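Local coordinates for protein arginase 1, mitochondrial (Arabidopsis thaliana, PDB 6VSU) that hydrolyses L-arginine to urea and L-ornithine with two manganese ions per subunit, and also converts agmatine to putrescine and urea, at residues G138-S143 with H166-D171; Y178-S183 with V261-P266; E207-G212 with Q219-T224; V291-Q296 with G302-V307. All blocks are in the same frame, centred on the assembly; numbering follows the deposited sequence.

Interaction 1: residues G138-S143 with H166-D171; sequences GDHSIS and HPDIYD. With MN (manganese (II) ion), chain B; MN (manganese (II) ion), chain C; ORN (L-ornithine), chain D.
With CG beside its backbone N and anti to its carbonyl carbon (chi1 -65°), Asp-168 brings its carboxylate to the manganese ion (chain B) that His-140 reaches through an unusual chi1 of -138°. The metal is bound by His-140 ND1 at 2.3 Å and Asp-168 OD2 at 1.9 Å. These two atoms lie 3.1 Å apart without a hydrogen bond between them, since both are ligands of the same ion; the side chains cross at about a right angle, with ring and carboxylate planes 79° apart. At the far side of the His-140 ring, NE2 is hydrogen-bonded to Ser-247 OG, which helps fix the ring's rotation. The second manganese (chain C) takes His-166 ND1 at 2.2 Å, and Asp-164 and Asp-249 bind both ions in the binuclear manganese centre characteristic of the arginase family. Water 1 lies between the metals, 2.1 Å from the chain B ion and 2.2 Å from the chain C ion, and donates to Asp-168 OD1. L-ornithine packs beside this centre: its CD lies over the centre of one face of His-166, its NE gives a weak hydrogen bond to Asp-168 OD1, and Tyr-170 OH donates to its carboxylate O at 2.8 Å. Asp-168 thus divides its labour, one oxygen for the metal and the other for water and product. Two cations sharing a water would probably lower its pKa, consistent with a metal-activated nucleophile for hydrolysis of the guanidinium group.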
# COMPACT_ATOMS: atom_id res chain seq x y z
N GLY E 138 -15.83 8.07 15.23
CA GLY E 138 -17.16 8.56 14.93
C GLY E 138 -17.12 9.80 14.03
O GLY E 138 -16.10 10.56 14.05
N ASP E 139 -18.13 9.99 13.20
CA ASP E 139 -18.23 11.17 12.31
C ASP E 139 -18.65 12.40 13.14
O ASP E 139 -19.01 12.27 14.31
CB ASP E 139 -19.12 10.84 11.11
CG ASP E 139 -20.63 10.78 11.36
OD1 ASP E 139 -21.18 11.67 12.10
OD2 ASP E 139 -21.27 9.86 10.75
N HIS E 140 -18.61 13.59 12.55
CA HIS E 140 -18.79 14.87 13.29
C HIS E 140 -20.25 15.06 13.76
O HIS E 140 -20.49 15.96 14.49
CB HIS E 140 -18.29 16.06 12.42
CG HIS E 140 -17.52 17.01 13.23
ND1 HIS E 140 -16.48 17.73 12.74
CD2 HIS E 140 -17.59 17.27 14.55
CE1 HIS E 140 -15.96 18.43 13.70
NE2 HIS E 140 -16.64 18.18 14.80
N SER E 141 -21.19 14.18 13.40
CA SER E 141 -22.59 14.33 13.85
C SER E 141 -22.65 14.24 15.37
O SER E 141 -23.58 14.84 15.97
CB SER E 141 -23.54 13.38 13.20
OG SER E 141 -23.28 12.06 13.57
N ILE E 142 -21.71 13.55 15.97
CA ILE E 142 -21.80 13.23 17.41
C ILE E 142 -21.52 14.49 18.26
O ILE E 142 -21.95 14.52 19.43
CB ILE E 142 -20.86 12.08 17.73
CG1 ILE E 142 -19.42 12.57 17.76
CG2 ILE E 142 -21.11 10.93 16.74
CD1 ILE E 142 -18.45 11.52 18.12
N SER E 143 -20.86 15.48 17.70
CA SER E 143 -20.54 16.71 18.43
C SER E 143 -21.82 17.36 18.94
O SER E 143 -21.80 17.90 20.04
CB SER E 143 -19.75 17.61 17.56
OG SER E 143 -18.41 17.14 17.47
N HIS E 166 -13.84 22.20 7.43
CA HIS E 166 -15.26 22.38 7.05
C HIS E 166 -16.00 23.04 8.19
O HIS E 166 -15.79 22.64 9.32
CB HIS E 166 -15.92 21.01 6.76
CG HIS E 166 -15.15 20.18 5.79
ND1 HIS E 166 -14.23 19.18 6.21
CD2 HIS E 166 -15.08 20.25 4.43
CE1 HIS E 166 -13.66 18.71 5.15
NE2 HIS E 166 -14.17 19.33 4.04
N PRO E 167 -16.91 24.01 7.98
CA PRO E 167 -17.66 24.62 9.09
C PRO E 167 -18.79 23.77 9.67
O PRO E 167 -19.25 24.04 10.72
CB PRO E 167 -18.19 25.93 8.50
CG PRO E 167 -18.12 25.73 7.03
CD PRO E 167 -17.05 24.72 6.71
N ASP E 168 -19.23 22.75 8.93
CA ASP E 168 -20.31 21.80 9.32
C ASP E 168 -21.58 22.53 9.78
O ASP E 168 -22.18 22.19 10.82
CB ASP E 168 -19.75 20.82 10.35
CG ASP E 168 -18.68 19.94 9.73
OD1 ASP E 168 -18.64 19.84 8.49
OD2 ASP E 168 -17.91 19.35 10.49
N ILE E 169 -22.06 23.48 9.00
CA ILE E 169 -23.10 24.40 9.50
C ILE E 169 -24.22 24.58 8.48
O ILE E 169 -25.06 25.53 8.64
CB ILE E 169 -22.37 25.67 9.90
CG1 ILE E 169 -23.14 26.34 11.03
CG2 ILE E 169 -22.10 26.62 8.75
CD1 ILE E 169 -22.39 27.51 11.62
N TYR E 170 -24.29 23.68 7.50
CA TYR E 170 -25.44 23.57 6.59
C TYR E 170 -26.67 23.28 7.48
O TYR E 170 -26.59 22.60 8.49
CB TYR E 170 -25.31 22.41 5.61
CG TYR E 170 -24.23 22.46 4.57
CD1 TYR E 170 -24.46 23.06 3.34
CD2 TYR E 170 -23.01 21.83 4.76
CE1 TYR E 170 -23.52 23.03 2.32
CE2 TYR E 170 -22.05 21.83 3.77
CZ TYR E 170 -22.29 22.43 2.54
OH TYR E 170 -21.36 22.43 1.52
N ASP E 171 -27.77 23.89 7.11
CA ASP E 171 -29.06 23.69 7.78
C ASP E 171 -29.39 22.19 7.82
O ASP E 171 -29.76 21.68 8.89
CB ASP E 171 -30.13 24.50 7.05
CG ASP E 171 -31.48 24.26 7.69
OD1 ASP E 171 -31.56 24.41 8.93
OD2 ASP E 171 -32.36 23.82 6.97
MN MN B . -16.33 18.23 10.49
MN MN C . -13.97 18.29 8.26
N ORN D . -18.90 17.94 0.72
CA ORN D . -19.14 18.32 2.13
CB ORN D . -18.04 17.74 3.02
CG ORN D . -18.39 17.66 4.49
CD ORN D . -17.27 17.06 5.32
NE ORN D . -17.34 17.33 6.76
C ORN D . -19.17 19.85 2.26
O ORN D . -19.38 20.51 1.25
OXT ORN D . -18.99 20.31 3.39
O HOH W 1 -16.11 18.50 8.39
O HOH W 2 -17.81 16.83 9.18

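Interaction 2: residues Y178-S183 with V261-P266; sequences YSHASS and VSHIEP. With NA (sodium ion), chain F; ORN (L-ornithine), chain D.
His-180 and His-263 meet in the arginase active site, on loops that follow strands 158-163 and 244-249 of the parallel sheet in this alpha/beta fold. Their side chains come from opposite directions and meet obliquely, ring centroids 5.4 Å apart and planes at 51°, an arrangement that is neither a stack nor a T. The closest atoms are His-180 CE1 and His-263 NE2, 3.4 Å apart, with that nitrogen near the plane of the His-180 ring and at its edge. On His-180, CG sits between the backbone N and the carbonyl carbon (chi1 69°), a setting that sends the ring across the pocket, where ND1 is hydrogen-bonded to Glu-292 OE2 and NE2 to Ser-56 OG. Both nitrogens being engaged, the ring has little freedom to rotate.

L-ornithine lies against the two rings. Its CD lies over the centre of one face of His-263, 3.4 Å above the plane, and CB comes within 3.5 Å of CE1 of that ring; its NE stands over a face of His-180, displaced toward the rim. The aliphatic chain thus runs beside both rings. His-263 ND1 is hydrogen-bonded to Ser-76 O of a second subunit, so a neighbouring chain of the hexamer probably helps to orient a ring that lines the ornithine pocket. A sodium ion lies close by, with Leu-58 and Glu-292 among its ligands and Ser-262 OG at 2.9 Å. Water 3 ties this site to the pocket, lying 2.9 Å from the sodium ion and 2.9 Å from His-263 NE2.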
# COMPACT_ATOMS: atom_id res chain seq x y z
N TYR E 178 -29.16 15.36 11.07
CA TYR E 178 -28.03 14.82 11.86
C TYR E 178 -26.78 14.60 10.95
O TYR E 178 -25.82 13.95 11.37
CB TYR E 178 -28.50 13.52 12.52
CG TYR E 178 -29.48 13.73 13.64
CD1 TYR E 178 -29.15 14.51 14.76
CD2 TYR E 178 -30.73 13.17 13.59
CE1 TYR E 178 -30.04 14.71 15.80
CE2 TYR E 178 -31.62 13.33 14.64
CZ TYR E 178 -31.28 14.10 15.75
OH TYR E 178 -32.17 14.29 16.76
N SER E 179 -26.76 15.11 9.72
CA SER E 179 -25.54 15.07 8.86
C SER E 179 -24.31 15.53 9.65
O SER E 179 -24.40 16.49 10.38
CB SER E 179 -25.68 15.95 7.61
OG SER E 179 -24.44 16.04 6.94
N HIS E 180 -23.17 14.93 9.40
CA HIS E 180 -21.90 15.39 9.99
C HIS E 180 -21.61 16.81 9.52
O HIS E 180 -20.80 17.43 10.16
CB HIS E 180 -20.77 14.41 9.70
CG HIS E 180 -20.29 14.30 8.29
ND1 HIS E 180 -19.03 13.80 8.01
CD2 HIS E 180 -20.86 14.57 7.11
CE1 HIS E 180 -18.88 13.75 6.69
NE2 HIS E 180 -19.97 14.22 6.11
N ALA E 181 -22.21 17.31 8.43
CA ALA E 181 -21.94 18.66 7.93
C ALA E 181 -22.98 19.68 8.47
O ALA E 181 -22.99 20.84 8.03
CB ALA E 181 -21.93 18.60 6.42
N SER E 182 -23.82 19.27 9.41
CA SER E 182 -24.86 20.15 10.02
C SER E 182 -24.72 20.23 11.55
O SER E 182 -25.56 20.89 12.18
CB SER E 182 -26.21 19.65 9.60
OG SER E 182 -26.44 19.91 8.23
N SER E 183 -23.74 19.58 12.17
CA SER E 183 -23.83 19.41 13.63
C SER E 183 -23.64 20.76 14.35
O SER E 183 -24.27 20.95 15.45
CB SER E 183 -22.93 18.35 14.14
OG SER E 183 -21.71 18.51 13.53
N VAL E 261 -8.67 10.27 6.51
CA VAL E 261 -9.92 11.07 6.66
C VAL E 261 -10.79 10.76 5.44
O VAL E 261 -10.24 10.31 4.37
CB VAL E 261 -9.60 12.57 6.76
CG1 VAL E 261 -8.77 12.89 7.97
CG2 VAL E 261 -8.91 13.09 5.51
N SER E 262 -12.06 11.03 5.52
CA SER E 262 -12.98 10.82 4.38
C SER E 262 -12.88 12.01 3.42
O SER E 262 -13.31 11.90 2.28
CB SER E 262 -14.38 10.65 4.88
OG SER E 262 -14.50 9.55 5.77
N HIS E 263 -12.39 13.15 3.86
CA HIS E 263 -12.40 14.39 3.05
C HIS E 263 -10.98 14.96 2.96
O HIS E 263 -10.61 15.74 3.83
CB HIS E 263 -13.40 15.40 3.65
CG HIS E 263 -14.79 14.88 3.68
ND1 HIS E 263 -15.66 15.10 2.64
CD2 HIS E 263 -15.45 14.09 4.55
CE1 HIS E 263 -16.82 14.49 2.88
NE2 HIS E 263 -16.72 13.86 4.03
N ILE E 264 -10.26 14.61 1.90
CA ILE E 264 -8.89 15.07 1.62
C ILE E 264 -9.02 16.52 1.15
O ILE E 264 -9.66 16.76 0.09
CB ILE E 264 -8.22 14.19 0.56
CG1 ILE E 264 -8.08 12.73 0.96
CG2 ILE E 264 -6.87 14.76 0.18
CD1 ILE E 264 -7.42 12.60 2.30
N GLU E 265 -8.46 17.45 1.91
CA GLU E 265 -8.59 18.89 1.61
C GLU E 265 -7.20 19.51 1.77
O GLU E 265 -6.76 19.84 2.84
CB GLU E 265 -9.71 19.50 2.48
CG GLU E 265 -10.06 20.92 2.04
CD GLU E 265 -10.72 21.05 0.68
OE1 GLU E 265 -11.62 20.23 0.34
OE2 GLU E 265 -10.34 22.01 -0.03
N PRO E 266 -6.38 19.57 0.70
CA PRO E 266 -5.06 20.16 0.81
C PRO E 266 -5.04 21.59 1.39
O PRO E 266 -5.99 22.33 1.17
CB PRO E 266 -4.51 20.10 -0.63
CG PRO E 266 -5.28 18.94 -1.23
CD PRO E 266 -6.67 19.07 -0.65
NA NA F . -16.73 10.63 7.22
N ORN D . -18.90 17.94 0.72
CA ORN D . -19.14 18.32 2.13
CB ORN D . -18.04 17.74 3.02
CG ORN D . -18.39 17.66 4.49
CD ORN D . -17.27 17.06 5.32
NE ORN D . -17.34 17.33 6.76
C ORN D . -19.17 19.85 2.26
O ORN D . -19.38 20.51 1.25
OXT ORN D . -18.99 20.31 3.39
O HOH W 3 -17.81 11.22 4.65

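Interaction 3: residues E207-G212 with Q219-T224; sequences EGREQG and QYEMRT
Glu-221 OE2 is gripped by two arginines, accepting from Arg-209 NH1 at 2.7 Å and from Arg-223 NH2 at 2.9 Å, and these donors arrive from opposite faces of the carboxylate plane. OE1 repeats the pattern with Arg-209 NH2 at 3.0 Å and Arg-223 NE at 2.8 Å. The two grips differ in kind. Arg-209, extended from CG to NE, reaches off helix 206-215 and binds end-on from the syn side of each oxygen, its guanidinium turned 45° from the carboxylate; Arg-223 binds side-on from above the plane. Beside this salt-bridge network, Gln-219 reaches for the helix backbone: its NE2 makes a weak bond to Gly-208 O at 3.5 Å, its stronger partner being Gln-198 OE1, while water 4 donates to Arg-209 O and, weakly, to Gln-219 OE1. Gly-212, with no side chain, lets the amide lie this close to the helix. The contact closes the helix-to-strand half of a beta-alpha-beta unit ending at edge strand 218-221, and Glu-82 of a second subunit packs on all three charged residues. With four N-H bonds on one carboxylate, its charge is probably well compensated, and the two guanidinium groups are held together through the anion they share.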
# COMPACT_ATOMS: atom_id res chain seq x y z
N GLU E 207 -23.57 29.16 1.45
CA GLU E 207 -24.43 28.65 2.55
C GLU E 207 -23.62 28.61 3.86
O GLU E 207 -24.12 29.06 4.86
CB GLU E 207 -25.12 27.31 2.25
CG GLU E 207 -26.09 26.90 3.39
CD GLU E 207 -26.93 25.61 3.37
OE1 GLU E 207 -27.05 24.98 2.30
OE2 GLU E 207 -27.52 25.26 4.47
N GLY E 208 -22.40 28.14 3.87
CA GLY E 208 -21.60 28.11 5.09
C GLY E 208 -21.33 29.51 5.65
O GLY E 208 -21.29 29.63 6.92
N ARG E 209 -20.98 30.47 4.78
CA ARG E 209 -20.68 31.87 5.20
C ARG E 209 -21.94 32.54 5.75
O ARG E 209 -21.86 33.14 6.82
CB ARG E 209 -20.08 32.65 4.02
CG ARG E 209 -18.75 32.10 3.51
CD ARG E 209 -18.31 32.74 2.21
NE ARG E 209 -17.10 32.16 1.65
CZ ARG E 209 -15.91 32.28 2.20
NH1 ARG E 209 -15.78 32.95 3.33
NH2 ARG E 209 -14.85 31.72 1.65
N GLU E 210 -23.07 32.40 5.05
CA GLU E 210 -24.39 32.92 5.47
C GLU E 210 -24.84 32.34 6.82
O GLU E 210 -25.22 33.11 7.72
CB GLU E 210 -25.45 32.64 4.43
CG GLU E 210 -25.36 33.67 3.36
CD GLU E 210 -25.61 35.06 3.96
OE1 GLU E 210 -26.53 35.18 4.88
OE2 GLU E 210 -24.86 36.00 3.56
N GLN E 211 -24.71 31.03 6.98
CA GLN E 211 -25.00 30.36 8.28
C GLN E 211 -24.07 30.92 9.38
O GLN E 211 -24.55 31.14 10.50
CB GLN E 211 -24.93 28.82 8.16
CG GLN E 211 -26.10 28.24 7.38
CD GLN E 211 -27.35 28.02 8.22
OE1 GLN E 211 -28.18 28.92 8.29
NE2 GLN E 211 -27.46 26.87 8.89
N GLY E 212 -22.78 31.14 9.10
CA GLY E 212 -21.88 31.77 10.10
C GLY E 212 -22.38 33.17 10.54
O GLY E 212 -22.48 33.41 11.75
N GLN E 219 -15.16 32.59 12.02
CA GLN E 219 -14.63 31.61 11.05
C GLN E 219 -13.22 32.05 10.67
O GLN E 219 -13.09 33.11 10.09
CB GLN E 219 -15.53 31.48 9.82
CG GLN E 219 -16.79 30.72 10.16
CD GLN E 219 -17.78 30.52 9.03
OE1 GLN E 219 -17.87 31.37 8.15
NE2 GLN E 219 -18.56 29.45 9.09
N TYR E 220 -12.20 31.26 10.96
CA TYR E 220 -10.80 31.54 10.54
C TYR E 220 -10.52 30.60 9.36
O TYR E 220 -10.53 29.41 9.56
CB TYR E 220 -9.83 31.43 11.72
CG TYR E 220 -10.09 32.46 12.77
CD1 TYR E 220 -9.54 33.72 12.65
CD2 TYR E 220 -11.01 32.27 13.78
CE1 TYR E 220 -9.85 34.74 13.52
CE2 TYR E 220 -11.29 33.27 14.70
CZ TYR E 220 -10.70 34.50 14.58
OH TYR E 220 -10.97 35.53 15.44
N GLU E 221 -10.31 31.15 8.19
CA GLU E 221 -9.95 30.42 6.96
C GLU E 221 -8.43 30.37 6.77
O GLU E 221 -7.75 31.31 7.14
CB GLU E 221 -10.62 31.10 5.78
CG GLU E 221 -12.13 31.05 5.87
CD GLU E 221 -12.81 31.68 4.67
OE1 GLU E 221 -12.55 31.28 3.53
OE2 GLU E 221 -13.56 32.62 4.86
N MET E 222 -7.92 29.25 6.26
CA MET E 222 -6.47 29.03 6.07
C MET E 222 -5.88 30.08 5.12
O MET E 222 -4.71 30.40 5.28
CB MET E 222 -6.17 27.62 5.57
CG MET E 222 -6.40 26.58 6.61
SD MET E 222 -5.37 26.74 8.06
CE MET E 222 -3.74 26.82 7.31
N ARG E 223 -6.64 30.63 4.19
CA ARG E 223 -6.14 31.73 3.35
C ARG E 223 -5.70 32.96 4.15
O ARG E 223 -5.09 33.80 3.52
CB ARG E 223 -7.19 32.10 2.30
CG ARG E 223 -8.53 32.56 2.83
CD ARG E 223 -9.55 32.64 1.69
NE ARG E 223 -10.85 33.01 2.23
CZ ARG E 223 -11.24 34.28 2.48
NH1 ARG E 223 -10.42 35.28 2.23
NH2 ARG E 223 -12.41 34.55 3.05
N THR E 224 -6.06 33.14 5.44
CA THR E 224 -5.61 34.29 6.26
C THR E 224 -4.82 33.78 7.46
O THR E 224 -4.54 34.56 8.39
CB THR E 224 -6.79 35.19 6.68
OG1 THR E 224 -7.65 34.50 7.61
CG2 THR E 224 -7.53 35.71 5.46
O HOH W 4 -19.55 34.21 7.91

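Interaction 4: residues V291-Q296 with G302-V307; sequences VEFNPQ and GMTAMV. With NA (sodium ion), chain F.
Where strand 285-291 of the arginase sheet gives way to a loop, Phe-293 packs against the first turn of the C-terminal helix 303-319. Its CG lies anti to the backbone N (chi1 159°), which directs the ring at Thr-304 and Ala-305. CD1 approaches Thr-304 CG2 at 3.7 Å, and CZ meets Ala-305 at 3.5 Å from CA and 3.6 Å from CB. Thr-304 O lies over one face of the ring, offset toward the rim, and Pro-295 CD over the centre of the opposite face, so loop and helix flank the phenyl; Ala-64 and Ile-68 of helix 64-72 add further apolar cover. Thr-304 turns its methyl to the ring and its hydroxyl to Asp-298 OD1 and Gly-260 N. Next along the loop, Asn-294 OD1 accepts from Gln-296 N at 3.0 Å, forming an Asx turn. Glu-292, just before the phenylalanine, points the other way: OE1 binds the sodium ion at 2.7 Å, and OE2 accepts from His-140 N. The consequence is a loop with two chemistries, a nonpolar anchor that seats it on the helix beside a carboxylate that binds sodium and the 138-143 loop, and that probably also takes part in substrate binding.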
# COMPACT_ATOMS: atom_id res chain seq x y z
N VAL E 291 -12.71 13.51 16.09
CA VAL E 291 -13.69 12.88 15.16
C VAL E 291 -13.06 12.81 13.76
O VAL E 291 -12.05 13.49 13.49
CB VAL E 291 -14.99 13.69 15.12
CG1 VAL E 291 -15.66 13.77 16.48
CG2 VAL E 291 -14.80 15.10 14.59
N GLU E 292 -13.69 12.00 12.92
CA GLU E 292 -13.48 11.91 11.46
C GLU E 292 -12.14 11.25 11.14
O GLU E 292 -11.74 11.30 9.94
CB GLU E 292 -13.66 13.29 10.83
CG GLU E 292 -15.12 13.74 10.92
CD GLU E 292 -16.10 13.07 9.97
OE1 GLU E 292 -15.60 12.35 9.04
OE2 GLU E 292 -17.37 13.32 10.11
N PHE E 293 -11.47 10.60 12.10
CA PHE E 293 -10.36 9.69 11.74
C PHE E 293 -11.00 8.49 11.06
O PHE E 293 -11.94 7.93 11.61
CB PHE E 293 -9.57 9.29 12.97
CG PHE E 293 -8.76 8.04 12.82
CD1 PHE E 293 -8.03 7.79 11.66
CD2 PHE E 293 -8.67 7.14 13.87
CE1 PHE E 293 -7.31 6.63 11.53
CE2 PHE E 293 -7.91 5.98 13.74
CZ PHE E 293 -7.25 5.72 12.56
N ASN E 294 -10.61 8.23 9.83
CA ASN E 294 -11.13 7.15 8.98
C ASN E 294 -10.03 6.10 8.79
O ASN E 294 -9.23 6.26 7.88
CB ASN E 294 -11.61 7.65 7.61
CG ASN E 294 -12.28 6.56 6.84
OD1 ASN E 294 -12.05 5.37 7.10
ND2 ASN E 294 -13.14 6.98 5.92
N PRO E 295 -9.99 5.02 9.61
CA PRO E 295 -8.97 3.98 9.53
C PRO E 295 -8.87 3.33 8.13
O PRO E 295 -7.80 2.92 7.73
CB PRO E 295 -9.39 2.90 10.52
CG PRO E 295 -10.43 3.52 11.37
CD PRO E 295 -11.00 4.70 10.62
N GLN E 296 -9.96 3.27 7.39
CA GLN E 296 -9.95 2.62 6.05
C GLN E 296 -9.25 3.55 5.04
O GLN E 296 -9.02 3.09 3.95
CB GLN E 296 -11.36 2.27 5.57
CG GLN E 296 -12.12 1.45 6.61
CD GLN E 296 -13.53 1.00 6.29
OE1 GLN E 296 -14.44 1.86 6.16
NE2 GLN E 296 -13.71 -0.35 6.25
N GLY E 302 -0.82 2.86 10.08
CA GLY E 302 -1.71 3.55 11.04
C GLY E 302 -1.20 4.93 11.43
O GLY E 302 -1.30 5.31 12.56
N MET E 303 -0.61 5.68 10.52
CA MET E 303 -0.03 6.99 10.87
C MET E 303 -1.17 7.90 11.38
O MET E 303 -0.95 8.57 12.39
CB MET E 303 0.67 7.63 9.67
CG MET E 303 1.27 8.99 9.98
SD MET E 303 2.29 9.71 8.65
CE MET E 303 0.96 10.31 7.61
N THR E 304 -2.36 7.87 10.78
CA THR E 304 -3.49 8.75 11.24
C THR E 304 -4.01 8.29 12.59
O THR E 304 -4.39 9.15 13.39
CB THR E 304 -4.57 8.98 10.17
OG1 THR E 304 -3.96 9.21 8.90
CG2 THR E 304 -5.41 10.18 10.51
N ALA E 305 -3.89 7.00 12.91
CA ALA E 305 -4.26 6.47 14.25
C ALA E 305 -3.33 7.13 15.27
O ALA E 305 -3.81 7.51 16.32
CB ALA E 305 -4.20 4.96 14.31
N MET E 306 -2.03 7.25 14.97
CA MET E 306 -1.05 7.85 15.92
C MET E 306 -1.30 9.37 16.05
O MET E 306 -1.17 9.92 17.15
CB MET E 306 0.39 7.61 15.47
CG MET E 306 0.65 6.14 15.23
SD MET E 306 0.63 5.21 16.81
CE MET E 306 2.00 5.87 17.74
N VAL E 307 -1.66 10.02 14.95
CA VAL E 307 -2.12 11.44 14.97
C VAL E 307 -3.33 11.58 15.90
O VAL E 307 -3.33 12.50 16.74
CB VAL E 307 -2.46 11.93 13.55
CG1 VAL E 307 -3.29 13.23 13.52
CG2 VAL E 307 -1.20 12.11 12.74
NA NA F . -16.73 10.63 7.22
O HOH W 3 -17.81 11.22 4.65

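How the interactions relate
Interactions 1, 2 and 4 are buried; 1 and 2 line the ornithine pocket, while 4 packs farther from it and reaches toward it through Glu-292. Interaction 3 is only partly buried, at an edge of the sheet and at a subunit boundary. Interactions 1 and 2 share L-ornithine, one supplying metal ligands and the other ring faces; interactions 2 and 4 share the sodium ion and water 3. Glu-292 of interaction 4 ties its loop by hydrogen bonds to those of interactions 1 and 2. Helix 206-215 of interaction 3 reaches the pocket through the 166-171 loop, with Gln-211 hydrogen-bonded to Ile-169. Chemistry follows place: metal coordination at the centre, apolar packing behind it, and paired charges near the rim.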